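Local coordinates for protein metallo-beta-lactamase (Simiduia agarivorans, PDB 6MFI) that probably hydrolyses beta-lactam antibiotics as a B3 metallo-beta-lactamase, using two zinc ions held in its active site, at residues E31-S36 with Q258-L263; G47-V52 with I93-F98; T70-H75 with L175-L180; K104-S109 with S126-Y131; C246-T251 with S268-D273. One frame throughout, in Å; residues are numbered along the deposited sequence.

Contact 1: E31-S36 with Q258-L263; sequences EHWVDS and QMRQRL
Two short helices pack against each other here on the rim of the metallo-beta-lactamase fold: helix 30-36, close to the N-terminus of the modelled chain, and helix 259-265, which follows the zinc-binding H253. Their short segments approach to 9.7 Å between axes, with N-to-C directions 128° apart, so the helices are steeply crossed and run in roughly opposing senses. W33, V34, R260 and L263 carry the contact, with M259 at its inner side. The wide, flat indole of W33 suits a seam between several elements: the methyl CE of M259 lies over one face toward the rim, while CB of R260 meets the ring edge near its plane, 3.8 Å from CZ3 of W33. On the same side of the indole as M259 CE, F50 meets the ring edge-to-face, which ties the helix pair to strand 50-53. V34 is the other apolar residue of helix 30-36 in the contact. Its two methyls diverge: CG2 rests on L263, 3.7 Å from CB of that leucine, whereas CG1, anti to the backbone N (chi1 -178°), sits over the centre of the R260 guanidinium, 3.6 Å from CZ. Arginine fits this place because its extended aliphatic chain can pass the indole edge before its charged end reaches backbone oxygens near the C-terminal end of helix 30-36. There NE of R260 is hydrogen-bonded to the carbonyl of C37, and NH2 of R260 adds a weak, bent bond to O of V34, 3.0 Å long with 126° at the hydrogen.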
# COMPACT_ATOMS: atom_id res chain seq x y z
N GLU A 31 16.90 12.08 0.05
CA GLU A 31 17.85 12.41 -1.00
C GLU A 31 18.71 11.21 -1.36
O GLU A 31 18.96 10.94 -2.54
CB GLU A 31 18.73 13.59 -0.57
CG GLU A 31 19.85 13.88 -1.56
CD GLU A 31 21.18 14.16 -0.89
OE1 GLU A 31 21.18 14.62 0.27
OE2 GLU A 31 22.23 13.90 -1.52
N HIS A 32 19.17 10.47 -0.34
CA HIS A 32 19.87 9.22 -0.59
C HIS A 32 18.98 8.21 -1.29
O HIS A 32 19.47 7.40 -2.08
CB HIS A 32 20.39 8.65 0.73
CG HIS A 32 21.27 7.45 0.57
ND1 HIS A 32 22.16 7.31 -0.47
CD2 HIS A 32 21.39 6.33 1.32
CE1 HIS A 32 22.79 6.16 -0.36
NE2 HIS A 32 22.35 5.54 0.72
N TRP A 33 17.67 8.26 -1.03
CA TRP A 33 16.75 7.35 -1.69
C TRP A 33 16.66 7.64 -3.18
O TRP A 33 16.64 6.71 -4.00
CB TRP A 33 15.37 7.43 -1.05
CG TRP A 33 14.46 6.29 -1.42
CD1 TRP A 33 14.26 5.14 -0.72
CD2 TRP A 33 13.65 6.19 -2.60
NE1 TRP A 33 13.36 4.33 -1.38
CE2 TRP A 33 12.98 4.95 -2.54
CE3 TRP A 33 13.43 7.02 -3.70
CZ2 TRP A 33 12.10 4.53 -3.54
CZ3 TRP A 33 12.56 6.60 -4.69
CH2 TRP A 33 11.90 5.37 -4.60
N VAL A 34 16.59 8.92 -3.56
CA VAL A 34 16.55 9.28 -4.97
C VAL A 34 17.84 8.85 -5.66
O VAL A 34 17.83 8.40 -6.81
CB VAL A 34 16.30 10.79 -5.13
CG1 VAL A 34 16.21 11.16 -6.61
CG2 VAL A 34 15.02 11.19 -4.41
N ASP A 35 18.97 8.97 -4.96
CA ASP A 35 20.24 8.54 -5.53
C ASP A 35 20.36 7.02 -5.54
O ASP A 35 21.10 6.47 -6.37
CB ASP A 35 21.41 9.15 -4.75
CG ASP A 35 21.42 10.67 -4.82
OD1 ASP A 35 20.97 11.23 -5.84
OD2 ASP A 35 21.88 11.30 -3.84
N SER A 36 19.65 6.33 -4.66
CA SER A 36 19.76 4.88 -4.55
C SER A 36 18.70 4.13 -5.35
O SER A 36 18.96 3.01 -5.80
CB SER A 36 19.67 4.45 -3.08
OG SER A 36 20.65 5.10 -2.29
N GLN A 258 4.51 9.29 -8.53
CA GLN A 258 5.71 10.07 -8.82
C GLN A 258 6.44 10.45 -7.54
O GLN A 258 6.92 11.58 -7.38
CB GLN A 258 5.37 11.31 -9.66
CG GLN A 258 4.63 10.99 -10.95
CD GLN A 258 4.64 12.15 -11.92
OE1 GLN A 258 5.59 12.93 -11.97
NE2 GLN A 258 3.58 12.27 -12.71
N MET A 259 6.53 9.50 -6.61
CA MET A 259 7.17 9.76 -5.32
C MET A 259 8.63 10.15 -5.50
O MET A 259 9.13 11.03 -4.78
CB MET A 259 7.05 8.53 -4.42
CG MET A 259 7.28 8.82 -2.95
SD MET A 259 7.09 7.35 -1.93
CE MET A 259 8.74 6.65 -2.05
N ARG A 260 9.33 9.51 -6.43
CA ARG A 260 10.73 9.84 -6.65
C ARG A 260 10.89 11.25 -7.22
O ARG A 260 11.79 11.99 -6.82
CB ARG A 260 11.38 8.81 -7.58
CG ARG A 260 12.88 8.99 -7.72
CD ARG A 260 13.45 8.08 -8.80
NE ARG A 260 14.90 8.18 -8.87
CZ ARG A 260 15.56 9.13 -9.53
NH1 ARG A 260 14.89 10.07 -10.18
NH2 ARG A 260 16.88 9.13 -9.54
N GLN A 261 10.02 11.63 -8.17
CA GLN A 261 10.09 12.97 -8.73
C GLN A 261 9.73 14.02 -7.68
O GLN A 261 10.38 15.08 -7.61
CB GLN A 261 9.18 13.09 -9.95
CG GLN A 261 9.52 12.10 -11.06
CD GLN A 261 8.69 10.83 -10.99
OE1 GLN A 261 8.86 10.02 -10.07
NE2 GLN A 261 7.80 10.65 -11.95
N ARG A 262 8.71 13.76 -6.87
CA ARG A 262 8.35 14.70 -5.81
C ARG A 262 9.47 14.84 -4.79
O ARG A 262 9.69 15.93 -4.24
CB ARG A 262 7.05 14.27 -5.14
CG ARG A 262 5.82 14.34 -6.03
CD ARG A 262 4.58 13.89 -5.28
NE ARG A 262 4.61 12.46 -4.97
CZ ARG A 262 3.94 11.90 -3.97
NH1 ARG A 262 3.19 12.64 -3.17
NH2 ARG A 262 4.03 10.59 -3.77
N LEU A 263 10.18 13.75 -4.51
CA LEU A 263 11.30 13.82 -3.57
C LEU A 263 12.47 14.60 -4.16
O LEU A 263 13.13 15.37 -3.45
CB LEU A 263 11.75 12.41 -3.19
CG LEU A 263 10.92 11.67 -2.13
CD1 LEU A 263 11.49 10.28 -1.89
CD2 LEU A 263 10.87 12.46 -0.84

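Contact 2: G47-V52 with I93-F98; sequences GPPFRV and IARLGF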
# COMPACT_ATOMS: atom_id res chain seq x y z
N GLY A 47 16.73 -0.81 -0.78
CA GLY A 47 16.68 0.63 -0.74
C GLY A 47 16.73 1.16 0.67
O GLY A 47 16.42 0.46 1.64
N PRO A 48 17.13 2.42 0.83
CA PRO A 48 17.24 3.01 2.16
C PRO A 48 15.89 3.47 2.67
O PRO A 48 14.99 3.78 1.88
CB PRO A 48 18.19 4.19 1.94
CG PRO A 48 17.90 4.62 0.54
CD PRO A 48 17.55 3.36 -0.23
N PRO A 49 15.70 3.52 3.99
CA PRO A 49 14.48 4.10 4.55
C PRO A 49 14.62 5.59 4.78
O PRO A 49 15.71 6.11 5.03
CB PRO A 49 14.34 3.34 5.88
CG PRO A 49 15.75 3.11 6.30
CD PRO A 49 16.57 2.94 5.03
N PHE A 50 13.49 6.28 4.70
CA PHE A 50 13.49 7.72 4.92
C PHE A 50 12.19 8.13 5.60
O PHE A 50 11.19 7.40 5.57
CB PHE A 50 13.68 8.50 3.61
CG PHE A 50 12.62 8.25 2.58
CD1 PHE A 50 11.50 9.06 2.51
CD2 PHE A 50 12.76 7.22 1.67
CE1 PHE A 50 10.53 8.84 1.55
CE2 PHE A 50 11.79 6.99 0.71
CZ PHE A 50 10.67 7.80 0.66
N ARG A 51 12.22 9.31 6.21
CA ARG A 51 11.06 9.85 6.90
C ARG A 51 10.14 10.56 5.92
O ARG A 51 10.59 11.44 5.17
CB ARG A 51 11.50 10.80 8.01
CG ARG A 51 10.44 11.81 8.43
CD ARG A 51 10.99 12.77 9.47
NE ARG A 51 11.34 12.08 10.71
CZ ARG A 51 10.69 12.25 11.86
NH1 ARG A 51 9.67 13.09 11.93
NH2 ARG A 51 11.08 11.58 12.94
N VAL A 52 8.87 10.20 5.92
CA VAL A 52 7.89 10.88 5.08
C VAL A 52 7.43 12.18 5.75
O VAL A 52 7.63 13.27 5.21
CB VAL A 52 6.70 9.96 4.77
CG1 VAL A 52 5.65 10.69 3.96
CG2 VAL A 52 7.17 8.71 4.04
N ILE A 93 13.61 -1.01 9.00
CA ILE A 93 13.06 -0.65 10.30
C ILE A 93 14.18 -0.57 11.34
O ILE A 93 14.19 0.33 12.19
CB ILE A 93 11.97 -1.66 10.72
CG1 ILE A 93 10.77 -1.57 9.77
CG2 ILE A 93 11.53 -1.42 12.16
CD1 ILE A 93 9.70 -2.60 10.05
N ALA A 94 15.14 -1.49 11.27
CA ALA A 94 16.26 -1.45 12.20
C ALA A 94 17.20 -0.28 11.91
O ALA A 94 17.80 0.27 12.84
CB ALA A 94 17.03 -2.77 12.15
N ARG A 95 17.33 0.11 10.64
CA ARG A 95 18.17 1.25 10.29
C ARG A 95 17.66 2.53 10.94
O ARG A 95 18.45 3.37 11.38
CB ARG A 95 18.25 1.41 8.78
CG ARG A 95 19.01 0.31 8.07
CD ARG A 95 19.02 0.51 6.56
NE ARG A 95 19.69 1.74 6.17
CZ ARG A 95 20.18 1.97 4.95
NH1 ARG A 95 20.06 1.04 4.01
NH2 ARG A 95 20.78 3.12 4.68
N LEU A 96 16.34 2.69 11.01
CA LEU A 96 15.76 3.85 11.66
C LEU A 96 15.85 3.78 13.18
O LEU A 96 15.61 4.79 13.85
CB LEU A 96 14.29 4.01 11.24
CG LEU A 96 14.03 4.40 9.79
CD1 LEU A 96 12.59 4.09 9.41
CD2 LEU A 96 14.34 5.87 9.56
N GLY A 97 16.19 2.62 13.73
CA GLY A 97 16.30 2.46 15.17
C GLY A 97 15.05 1.96 15.86
O GLY A 97 14.99 2.00 17.09
N PHE A 98 14.07 1.48 15.11
CA PHE A 98 12.82 1.00 15.68
C PHE A 98 12.86 -0.51 15.86
O PHE A 98 13.46 -1.24 15.07
CB PHE A 98 11.63 1.38 14.79
CG PHE A 98 11.42 2.87 14.68
CD1 PHE A 98 11.06 3.62 15.78
CD2 PHE A 98 11.60 3.51 13.46
CE1 PHE A 98 10.87 4.98 15.68
CE2 PHE A 98 11.41 4.88 13.35
CZ PHE A 98 11.04 5.61 14.46
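R95 carries its side chain across P49 at about a right angle and on to P48, and its path can be followed outward from the helix. CB of R95 starts 3.9 Å from CG of P49, and CD then passes the proline CD at 3.8 Å. With chi3 at 63° the chain bends, bringing one face of the guanidinium against P49 CD and P48 CA: NE comes within 3.5 Å of CD of P49, which lies above that face, toward its rim. Farther out, NH1 approaches CA of P48, and NH2 stands 3.9 Å from CB of P48. The contact is thus one of flat cation against the CH groups of two prolines, for which proline is well suited, being rigid and having a CD made slightly polar by its amide nitrogen. Beside R95, L96 covers the other part of P49, its CD1 4.0 Å from CB of the proline. The backbone carbonyl of G47 is hydrogen-bonded to N92, one turn earlier. Glycine at position 97 allows the positive phi at which the chain leaves the helix, and bonds from G97 N to A94 O and F98 N to I93 O complete the turn. The contact thus places the end of helix 85-95, closed by a Schellman motif, against the Gly-Pro-Pro lead-in to edge strand 50-53.

Contact 3: T70-H75 with L175-L180; sequences TGDAGH and LGNLRL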
# COMPACT_ATOMS: atom_id res chain seq x y z
N THR A 70 4.80 5.15 13.55
CA THR A 70 5.23 4.90 14.92
C THR A 70 4.35 5.65 15.91
O THR A 70 3.92 6.78 15.65
CB THR A 70 6.69 5.32 15.11
OG1 THR A 70 6.81 6.74 14.93
CG2 THR A 70 7.58 4.61 14.10
N GLY A 71 4.10 5.02 17.06
CA GLY A 71 3.31 5.62 18.12
C GLY A 71 3.89 5.29 19.48
O GLY A 71 4.91 4.59 19.59
N ASP A 72 3.23 5.80 20.52
CA ASP A 72 3.70 5.60 21.89
C ASP A 72 3.38 4.21 22.43
O ASP A 72 3.93 3.83 23.47
CB ASP A 72 3.10 6.66 22.82
CG ASP A 72 1.63 6.91 22.56
OD1 ASP A 72 1.29 8.03 22.13
OD2 ASP A 72 0.82 5.99 22.78
N ALA A 73 2.50 3.46 21.77
CA ALA A 73 2.12 2.12 22.22
C ALA A 73 2.29 1.11 21.09
O ALA A 73 1.46 0.22 20.90
CB ALA A 73 0.69 2.11 22.74
N GLY A 74 3.37 1.24 20.33
CA GLY A 74 3.64 0.36 19.22
C GLY A 74 3.45 1.06 17.88
O GLY A 74 2.96 2.18 17.78
N HIS A 75 3.87 0.35 16.83
CA HIS A 75 3.84 0.88 15.48
C HIS A 75 2.88 0.07 14.61
O HIS A 75 2.54 -1.08 14.91
CB HIS A 75 5.24 0.87 14.84
CG HIS A 75 6.33 1.31 15.77
ND1 HIS A 75 6.14 2.28 16.73
CD2 HIS A 75 7.62 0.91 15.88
CE1 HIS A 75 7.27 2.46 17.39
NE2 HIS A 75 8.18 1.64 16.89
N LEU A 175 -4.15 2.19 17.78
CA LEU A 175 -3.00 1.63 18.48
C LEU A 175 -2.33 2.78 19.23
O LEU A 175 -1.54 3.53 18.65
CB LEU A 175 -2.03 0.96 17.51
CG LEU A 175 -0.84 0.25 18.14
CD1 LEU A 175 -1.30 -0.97 18.93
CD2 LEU A 175 0.18 -0.14 17.08
N GLY A 176 -2.66 2.90 20.51
CA GLY A 176 -2.20 4.04 21.29
C GLY A 176 -2.72 5.35 20.75
O GLY A 176 -3.93 5.55 20.66
N ASN A 177 -1.81 6.25 20.38
CA ASN A 177 -2.21 7.52 19.77
C ASN A 177 -2.42 7.41 18.27
O ASN A 177 -2.86 8.39 17.66
CB ASN A 177 -1.17 8.60 20.07
CG ASN A 177 0.16 8.32 19.39
OD1 ASN A 177 0.62 7.18 19.33
ND2 ASN A 177 0.79 9.37 18.87
N LEU A 178 -2.12 6.26 17.67
CA LEU A 178 -2.27 6.10 16.23
C LEU A 178 -3.71 5.78 15.87
O LEU A 178 -4.42 5.09 16.60
CB LEU A 178 -1.34 5.00 15.72
CG LEU A 178 0.11 5.11 16.18
CD1 LEU A 178 0.91 3.89 15.75
CD2 LEU A 178 0.73 6.39 15.65
N ARG A 179 -4.14 6.28 14.71
CA ARG A 179 -5.51 6.10 14.25
C ARG A 179 -5.53 6.12 12.73
O ARG A 179 -5.20 7.14 12.12
CB ARG A 179 -6.42 7.19 14.83
CG ARG A 179 -7.79 7.26 14.19
CD ARG A 179 -8.85 7.57 15.23
NE ARG A 179 -10.14 7.89 14.61
CZ ARG A 179 -10.69 9.10 14.61
NH1 ARG A 179 -10.06 10.11 15.19
NH2 ARG A 179 -11.86 9.30 14.03
N LEU A 180 -5.92 4.99 12.14
CA LEU A 180 -6.01 4.85 10.69
C LEU A 180 -7.43 4.42 10.31
O LEU A 180 -8.08 3.68 11.04
CB LEU A 180 -5.01 3.81 10.16
CG LEU A 180 -3.56 3.90 10.61
CD1 LEU A 180 -3.31 3.01 11.83
CD2 LEU A 180 -2.64 3.51 9.47
O HOH W 1 2.96 8.92 16.93
O HOH W 2 0.79 3.40 19.31
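The carboxylate of D72 and the amide of N177 cross at a slant, their planes 36° apart, where two turns meet. The imidazole of H75 carries CG2 of T70 over the centre of one face, 3.8 Å above the plane, and has the carbonyl O of G71 at its edge. N177 accepts through OD1 from the backbone N of D72, 3.2 Å away and nearly straight at the hydrogen (161°), although the donor stands above the carbonyl plane. Its chi1 of 67° turns CG back between backbone N and carbonyl carbon, aiming the amide at the opposing turn. The other amide end, ND2, donates to a water that in turn donates to O of T70. A second water takes the N-H of A73 and donates to O of G74. Glycines make the close approach possible: CA of G71 packs against CG of L178, and CA of G176, at the second position of the type II' turn from L175 to L178, lies 3.8 Å from CB of A73. Beneath the polar rim, L178 CD2 reaches O of T70 at 3.2 Å and L175 CD2 reaches O of H75 at 3.3 Å. The hairpins 67-71/74-78 and 172-175/178-184, one from each sheet, thus join at their tips. D72 OD1 and N177 OD1, both acceptors, lie only 3.0 Å apart, a repulsive approach that the bond from D72 N-H to N177 OD1 probably helps to offset.

Contact 4: K104-S109 with S126-Y131; sequences KILLHS and SGATLY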
# COMPACT_ATOMS: atom_id res chain seq x y z
N LYS A 104 3.01 -3.63 16.22
CA LYS A 104 1.90 -4.36 16.80
C LYS A 104 0.78 -4.67 15.81
O LYS A 104 -0.02 -5.57 16.07
CB LYS A 104 1.31 -3.58 17.98
CG LYS A 104 2.33 -3.13 19.01
CD LYS A 104 3.09 -4.31 19.59
CE LYS A 104 4.10 -3.85 20.63
NZ LYS A 104 4.89 -4.99 21.18
N ILE A 105 0.71 -3.95 14.69
CA ILE A 105 -0.38 -4.10 13.74
C ILE A 105 0.19 -4.13 12.33
O ILE A 105 1.03 -3.29 11.98
CB ILE A 105 -1.43 -2.98 13.88
CG1 ILE A 105 -2.14 -3.07 15.23
CG2 ILE A 105 -2.44 -3.03 12.74
CD1 ILE A 105 -3.18 -2.00 15.45
N LEU A 106 -0.25 -5.09 11.52
CA LEU A 106 0.12 -5.19 10.12
C LEU A 106 -1.10 -4.93 9.25
O LEU A 106 -2.15 -5.54 9.45
CB LEU A 106 0.71 -6.57 9.80
CG LEU A 106 2.07 -6.92 10.41
CD1 LEU A 106 2.39 -8.38 10.17
CD2 LEU A 106 3.16 -6.03 9.82
N LEU A 107 -0.95 -4.02 8.29
CA LEU A 107 -2.00 -3.71 7.33
C LEU A 107 -1.50 -4.00 5.92
O LEU A 107 -0.32 -4.31 5.70
CB LEU A 107 -2.45 -2.25 7.45
CG LEU A 107 -2.88 -1.78 8.84
CD1 LEU A 107 -3.27 -0.31 8.82
CD2 LEU A 107 -4.03 -2.64 9.35
N HIS A 108 -2.40 -3.89 4.95
CA HIS A 108 -2.08 -4.22 3.57
C HIS A 108 -2.77 -3.25 2.62
O HIS A 108 -3.80 -2.66 2.96
CB HIS A 108 -2.51 -5.66 3.22
CG HIS A 108 -3.99 -5.85 3.17
ND1 HIS A 108 -4.76 -5.43 2.10
CD2 HIS A 108 -4.85 -6.42 4.05
CE1 HIS A 108 -6.03 -5.73 2.33
NE2 HIS A 108 -6.11 -6.33 3.51
N SER A 109 -2.19 -3.10 1.44
CA SER A 109 -2.84 -2.38 0.35
C SER A 109 -3.77 -3.34 -0.39
O SER A 109 -4.99 -3.28 -0.23
CB SER A 109 -1.81 -1.78 -0.61
OG SER A 109 -0.92 -2.78 -1.09
N SER A 126 7.78 -10.36 14.28
CA SER A 126 7.33 -9.23 15.09
C SER A 126 6.24 -9.60 16.08
O SER A 126 6.11 -8.94 17.11
CB SER A 126 6.81 -8.11 14.19
OG SER A 126 5.60 -8.48 13.55
N GLY A 127 5.46 -10.65 15.80
CA GLY A 127 4.34 -11.00 16.64
C GLY A 127 3.13 -10.11 16.48
O GLY A 127 2.22 -10.18 17.31
N ALA A 128 3.09 -9.28 15.44
CA ALA A 128 1.97 -8.37 15.23
C ALA A 128 0.73 -9.14 14.79
O ALA A 128 0.80 -10.25 14.26
CB ALA A 128 2.33 -7.32 14.19
N THR A 129 -0.43 -8.52 15.03
CA THR A 129 -1.69 -9.06 14.53
C THR A 129 -1.98 -8.44 13.17
O THR A 129 -1.88 -7.22 13.00
CB THR A 129 -2.84 -8.78 15.50
OG1 THR A 129 -3.98 -8.31 14.78
CG2 THR A 129 -2.43 -7.74 16.53
N LEU A 130 -2.33 -9.28 12.21
CA LEU A 130 -2.52 -8.86 10.83
C LEU A 130 -4.01 -8.64 10.57
O LEU A 130 -4.82 -9.55 10.74
CB LEU A 130 -1.96 -9.90 9.87
CG LEU A 130 -2.30 -9.78 8.38
CD1 LEU A 130 -1.80 -8.46 7.81
CD2 LEU A 130 -1.68 -10.95 7.64
N TYR A 131 -4.36 -7.41 10.18
CA TYR A 131 -5.73 -7.06 9.83
C TYR A 131 -5.87 -7.02 8.31
O TYR A 131 -4.99 -6.50 7.61
CB TYR A 131 -6.12 -5.70 10.42
CG TYR A 131 -6.23 -5.69 11.93
CD1 TYR A 131 -5.11 -5.53 12.73
CD2 TYR A 131 -7.47 -5.83 12.55
CE1 TYR A 131 -5.22 -5.51 14.11
CE2 TYR A 131 -7.58 -5.82 13.93
CZ TYR A 131 -6.45 -5.66 14.70
OH TYR A 131 -6.56 -5.64 16.08
O HOH W 3 -5.25 -4.29 6.18
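L106 is joined to its neighbouring strand by two backbone bonds: its N donates to O of T129 at 3.1 Å, and its O accepts from N of Y131 at 3.0 Å. A third bond, from T129 N to K104 O, completes the parallel pairing, and CA of I105 adds a CH...O contact to O of T129. Between these backbones the side chains interlock on both faces. On the face bearing I105, CG2 of the isoleucine touches CD1 of Y131 at 3.7 Å; branched at CB, I105 presents this methyl, anti to its backbone nitrogen, to the tyrosine ring. L107 CD2 comes 3.9 Å from CB of the same tyrosine. On the opposite face, L106 CB meets L130 CD1 at 3.7 Å. CG of L106 covers CB of A128, whose small size is consistent with the close backbones there. The crossover through helix 119-126 makes this a beta-alpha-beta unit of the alpha-beta/beta-alpha fold, and M119 and Q123 of that helix cover L106. The helix ends in an ST turn, S126 OG accepting from N of A128, and G127 supplies the positive phi. At the other end, a water accepts from H108 N and donates to Y131 O at 2.6 Å. H108, just before the HXHXDH zinc motif, accepts at NE2 from the backbone N of S133, and its backbone O is held by W195 NE1.

Contact 5: C246-T251 with S268-D273; sequences CDLLLT and SLAVPD
C246 begins the segment beside V271 of the loop 268-273, its sulfur bound in a disulfide to C275 of helix 274-291. D247 comes next and brings its backbone into a close approach: its carbonyl O lies 3.2 Å from CB of A270. The same oxygen stands 3.1 Å from O of V271, two acceptors that are not bonded to each other. Alanine suits this place because its single methyl is small enough to stand against the carbonyl. The carboxylate of D247 has another partner, OD2 accepting from the backbone N of T207. L248 carries most of the apolar contact. Its CG, anti to the backbone N (chi1 -160°), turns toward the L269 end of the loop and rests 3.9 Å from CB of L269; CD1 of L248 lies at the same distance from that CB, and CB of L248 is 4.2 Å from CB of A270. Two steps on, L250 reaches the loop with the tip of its side chain, CD2 lying 4.4 Å from CD1 of L269. The branched leucines thus join the edge strand to a loop without regular secondary structure. Strand 248-250 lies parallel to strand 206-210 at the edge of the five-stranded sheet. R262 of helix 259-265 bridges both segments, hydrogen-bonded through NH2 to O of L249 and weakly through NH1 to O of L269, while L249 packs on helix 274-291.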
# COMPACT_ATOMS: atom_id res chain seq x y z
N CYS A 246 -7.01 14.69 1.94
CA CYS A 246 -5.79 14.09 1.40
C CYS A 246 -4.81 15.19 1.05
O CYS A 246 -4.99 15.90 0.06
CB CYS A 246 -6.14 13.24 0.18
SG CYS A 246 -4.77 12.59 -0.78
N ASP A 247 -3.77 15.34 1.87
CA ASP A 247 -2.71 16.31 1.62
C ASP A 247 -1.45 15.68 1.04
O ASP A 247 -0.76 16.32 0.24
CB ASP A 247 -2.35 17.07 2.90
CG ASP A 247 -3.56 17.71 3.56
OD1 ASP A 247 -4.35 18.36 2.85
OD2 ASP A 247 -3.71 17.56 4.79
N LEU A 248 -1.14 14.45 1.44
CA LEU A 248 0.05 13.74 0.98
C LEU A 248 -0.36 12.37 0.48
O LEU A 248 -1.13 11.67 1.15
CB LEU A 248 1.09 13.63 2.10
CG LEU A 248 2.55 13.35 1.73
CD1 LEU A 248 3.47 13.90 2.80
CD2 LEU A 248 2.80 11.86 1.53
N LEU A 249 0.15 11.98 -0.69
CA LEU A 249 -0.23 10.73 -1.33
C LEU A 249 0.95 9.76 -1.35
O LEU A 249 2.08 10.15 -1.65
CB LEU A 249 -0.72 10.97 -2.76
CG LEU A 249 -1.25 9.75 -3.51
CD1 LEU A 249 -2.57 9.28 -2.92
CD2 LEU A 249 -1.41 10.06 -4.99
N LEU A 250 0.67 8.50 -1.03
CA LEU A 250 1.65 7.42 -1.08
C LEU A 250 1.04 6.22 -1.79
O LEU A 250 -0.16 5.96 -1.68
CB LEU A 250 2.11 7.02 0.33
CG LEU A 250 3.01 8.03 1.06
CD1 LEU A 250 3.26 7.58 2.49
CD2 LEU A 250 4.32 8.23 0.31
N THR A 251 1.88 5.49 -2.51
CA THR A 251 1.42 4.38 -3.32
C THR A 251 2.29 3.15 -3.10
O THR A 251 3.50 3.28 -2.89
CB THR A 251 1.42 4.74 -4.82
OG1 THR A 251 2.69 5.28 -5.18
CG2 THR A 251 0.33 5.77 -5.11
N SER A 268 8.61 18.93 -0.31
CA SER A 268 7.70 18.03 0.38
C SER A 268 7.02 17.11 -0.62
O SER A 268 6.95 17.40 -1.81
CB SER A 268 6.64 18.80 1.18
OG SER A 268 5.75 19.49 0.32
N LEU A 269 6.52 15.99 -0.10
CA LEU A 269 5.74 15.04 -0.90
C LEU A 269 4.28 15.44 -1.03
O LEU A 269 3.55 14.82 -1.81
CB LEU A 269 5.84 13.64 -0.29
CG LEU A 269 7.13 12.86 -0.50
CD1 LEU A 269 7.14 11.61 0.37
CD2 LEU A 269 7.30 12.49 -1.97
N ALA A 270 3.83 16.45 -0.28
CA ALA A 270 2.42 16.80 -0.23
C ALA A 270 2.03 17.66 -1.43
O ALA A 270 2.67 18.68 -1.71
CB ALA A 270 2.11 17.54 1.07
N VAL A 271 0.97 17.24 -2.13
CA VAL A 271 0.42 18.02 -3.23
C VAL A 271 -1.03 18.32 -2.91
O VAL A 271 -1.75 17.44 -2.42
CB VAL A 271 0.53 17.26 -4.57
CG1 VAL A 271 0.45 18.24 -5.75
CG2 VAL A 271 1.78 16.40 -4.63
N PRO A 272 -1.52 19.54 -3.17
CA PRO A 272 -2.97 19.77 -3.11
C PRO A 272 -3.68 18.95 -4.17
O PRO A 272 -3.21 18.81 -5.30
CB PRO A 272 -3.10 21.27 -3.36
CG PRO A 272 -1.76 21.84 -3.02
CD PRO A 272 -0.77 20.79 -3.39
N ASP A 273 -4.84 18.40 -3.79
CA ASP A 273 -5.65 17.57 -4.68
C ASP A 273 -4.86 16.36 -5.18
O ASP A 273 -4.97 15.95 -6.34
CB ASP A 273 -6.20 18.38 -5.86
CG ASP A 273 -7.27 19.36 -5.45
OD1 ASP A 273 -7.23 19.84 -4.29
OD2 ASP A 273 -8.16 19.65 -6.27

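Overall arrangement
The five contacts fall into two groups. Contacts 1, 2 and 5 meet around F50 and V52 of edge strand 50-53: F50 touches W33, M259 and L263 of contact 1, and V52 packs on L248, L250 and L269 of contact 5. Contacts 3 and 4 lie 12 Å apart between centres, on neighbouring strands 74-78 and 103-107 of the seven-stranded sheet. F98 joins the groups by packing on T70 and H75. Along the chain, contact 1 spans contacts 2, 3 and 4, contact 4 lies within the span of contact 3, and contact 5 interlaces with contact 1. Contacts 1 and 5 thus link helices 30-36 and 259-265 to edge strands of both sheets, while contacts 2 and 3 lie away from the zinc site.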